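Long-range contact in cellulase (Clostridium cellulovorans, PDB 6UI3), which probably hydrolyses beta-1,4-glucosidic bonds in cellulose, and perhaps related plant polysaccharides such as xylan, through its family 5 glycoside hydrolase domain: residues I103-H108 with I146-N151. Residues are numbered along the deposited sequence; the frame is centred on the assembly and turned at random.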
loop_
_atom_site.group_PDB
_atom_site.type_symbol
_atom_site.label_atom_id
_atom_site.label_comp_id
_atom_site.label_asym_id
_atom_site.label_seq_id
_atom_site.Cartn_x
_atom_site.Cartn_y
_atom_site.Cartn_z
ATOM N N ILE A 103 4.159 3.356 -5.769
ATOM C CA ILE A 103 4.274 3.640 -4.334
ATOM C C ILE A 103 5.408 2.782 -3.795
ATOM O O ILE A 103 5.388 1.561 -3.971
ATOM C CB ILE A 103 2.964 3.326 -3.585
ATOM C CG1 ILE A 103 1.820 4.219 -4.077
ATOM C CG2 ILE A 103 3.153 3.475 -2.068
ATOM C CD1 ILE A 103 0.443 3.656 -3.799
ATOM N N VAL A 104 6.381 3.402 -3.119
ATOM C CA VAL A 104 7.467 2.700 -2.434
ATOM C C VAL A 104 7.311 2.917 -0.932
ATOM O O VAL A 104 6.978 4.018 -0.489
ATOM C CB VAL A 104 8.836 3.221 -2.916
ATOM C CG1 VAL A 104 9.979 2.636 -2.075
ATOM C CG2 VAL A 104 9.079 2.884 -4.364
ATOM N N ASN A 105 7.578 1.870 -0.144
ATOM C CA ASN A 105 7.374 1.936 1.298
ATOM C C ASN A 105 8.545 1.275 2.029
ATOM O O ASN A 105 9.572 0.942 1.442
ATOM C CB ASN A 105 6.016 1.317 1.677
ATOM C CG ASN A 105 5.987 -0.197 1.552
ATOM O OD1 ASN A 105 6.995 -0.829 1.229
ATOM N ND2 ASN A 105 4.810 -0.790 1.794
ATOM N N ILE A 106 8.374 1.141 3.348
ATOM C CA ILE A 106 9.119 0.219 4.200
ATOM C C ILE A 106 8.121 -0.837 4.649
ATOM O O ILE A 106 7.064 -0.493 5.187
ATOM C CB ILE A 106 9.726 0.952 5.416
ATOM C CG1 ILE A 106 10.712 2.039 4.967
ATOM C CG2 ILE A 106 10.378 -0.060 6.363
ATOM C CD1 ILE A 106 11.336 2.827 6.116
ATOM N N HIS A 107 8.451 -2.112 4.442
ATOM C CA HIS A 107 7.468 -3.199 4.556
ATOM C C HIS A 107 8.159 -4.404 5.174
ATOM O O HIS A 107 9.073 -4.985 4.586
ATOM C CB HIS A 107 6.940 -3.514 3.150
ATOM C CG HIS A 107 5.624 -4.221 3.085
ATOM N ND1 HIS A 107 4.541 -3.686 2.417
ATOM C CD2 HIS A 107 5.244 -5.437 3.529
ATOM C CE1 HIS A 107 3.548 -4.553 2.471
ATOM N NE2 HIS A 107 3.943 -5.618 3.137
ATOM N N HIS A 108 7.749 -4.766 6.382
ATOM C CA HIS A 108 8.287 -5.901 7.124
ATOM C C HIS A 108 9.733 -5.720 7.600
ATOM O O HIS A 108 10.346 -6.707 8.011
ATOM C CB HIS A 108 8.202 -7.249 6.393
ATOM C CG HIS A 108 6.824 -7.660 5.974
ATOM N ND1 HIS A 108 5.686 -7.333 6.683
ATOM C CD2 HIS A 108 6.414 -8.408 4.923
ATOM C CE1 HIS A 108 4.631 -7.840 6.066
ATOM N NE2 HIS A 108 5.046 -8.508 5.002
ATOM N N ILE A 146 5.168 7.970 -5.244
ATOM C CA ILE A 146 4.569 8.284 -3.953
ATOM C C ILE A 146 5.315 7.481 -2.888
ATOM O O ILE A 146 5.719 6.344 -3.151
ATOM C CB ILE A 146 3.084 7.860 -3.983
ATOM C CG1 ILE A 146 2.305 8.622 -5.061
ATOM C CG2 ILE A 146 2.445 7.999 -2.586
ATOM C CD1 ILE A 146 0.947 8.006 -5.376
ATOM N N PHE A 147 5.498 8.051 -1.697
ATOM C CA PHE A 147 6.123 7.350 -0.576
ATOM C C PHE A 147 5.072 6.992 0.474
ATOM O O PHE A 147 4.144 7.770 0.717
ATOM C CB PHE A 147 7.180 8.244 0.082
ATOM C CG PHE A 147 8.367 8.593 -0.795
ATOM C CD1 PHE A 147 8.752 7.798 -1.868
ATOM C CD2 PHE A 147 9.121 9.729 -0.513
ATOM C CE1 PHE A 147 9.882 8.132 -2.634
ATOM C CE2 PHE A 147 10.234 10.057 -1.273
ATOM C CZ PHE A 147 10.607 9.267 -2.331
ATOM N N ASP A 148 5.234 5.834 1.115
ATOM C CA ASP A 148 4.326 5.283 2.136
ATOM C C ASP A 148 5.215 4.953 3.330
ATOM O O ASP A 148 6.098 4.102 3.226
ATOM C CB ASP A 148 3.625 4.072 1.494
ATOM C CG ASP A 148 2.848 3.171 2.457
ATOM O OD1 ASP A 148 2.749 3.448 3.677
ATOM O OD2 ASP A 148 2.304 2.142 1.935
ATOM N N THR A 149 5.048 5.667 4.449
ATOM C CA THR A 149 6.137 5.783 5.431
ATOM C C THR A 149 6.470 4.471 6.153
ATOM O O THR A 149 7.608 4.282 6.598
ATOM C CB THR A 149 5.815 6.843 6.495
ATOM O OG1 THR A 149 4.638 6.428 7.207
ATOM C CG2 THR A 149 5.654 8.238 5.903
ATOM N N ILE A 150 5.485 3.594 6.330
ATOM C CA ILE A 150 5.654 2.292 6.986
ATOM C C ILE A 150 4.396 1.495 6.660
ATOM O O ILE A 150 3.305 2.053 6.642
ATOM C CB ILE A 150 5.926 2.440 8.499
ATOM C CG1 ILE A 150 6.181 1.077 9.157
ATOM C CG2 ILE A 150 4.802 3.206 9.194
ATOM C CD1 ILE A 150 7.414 0.323 8.665
ATOM N N ASN A 151 4.526 0.199 6.406
ATOM C CA ASN A 151 3.402 -0.619 5.926
ATOM C C ASN A 151 2.310 -0.815 6.985
ATOM O O ASN A 151 1.224 -0.235 6.882
ATOM C CB ASN A 151 3.967 -1.950 5.424
ATOM C CG ASN A 151 2.900 -2.941 5.114
ATOM O OD1 ASN A 151 1.962 -2.618 4.368
ATOM N ND2 ASN A 151 2.995 -4.130 5.675
#
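The amide of Asn-151 lies flat over one face of the His-107 ring, the two planes only 13° apart, and this stack closes the C-terminal end of a pairing between neighbouring parallel strands of a TIM barrel. Deeper in the barrel the contact is a regular sheet. Val-104 N donates to Ile-146 O (3.0 Å), and Val-104 O accepts from Asp-148 N (3.0 Å). On the face shared by Ile-103, Ile-146 and Asp-148, side chains pack closely: Ile-103 CG2, anti to its own backbone N, reaches Asp-148 CB at 3.6 Å, while its CG1 leans on Ile-146 CB. Val-104 and Phe-147 point to the other face, where the Phe-147 ring meets Trp-131.

From Asn-105 and Asp-148 onward the pairing loosens. Ile-106 N, buried, stays 3.7 Å from Asp-148 O and finds no partner in the model, and a single bond, Asn-151 N to Ile-106 O (2.9 Å), rejoins the chains; beside it Ile-150 CD1 packs on Ile-106 CG2. Farther along, His-108 is partly exposed, its ring nearly perpendicular to the Asn-151 amide, with CE1 4.1 Å from ND2.

Several partners hold the stacked groups. Asn-151 CB sits over the His-107 ring, 3.8 Å from its centroid, as a CH-pi contact. Asn-105 ND2 donates to His-107 ND1 (3.0 Å) close to the ring plane, which helps to fix the ring's rotation. Arg-64, from the adjacent strand, binds Asn-151 OD1 and forms a salt bridge with Asp-148 OD2, while Gln-112 accepts from Asn-151 ND2.

These residues lie at the strand ends where TIM-barrel enzymes carry their active sites. His-107 spends ND1 as the acceptor of the Asn-105 amide, so Asn-105 sets the ring, while Arg-64 and Gln-112 hold the Asn-151 amide stacked on it, and the arginine probably polarises that amide.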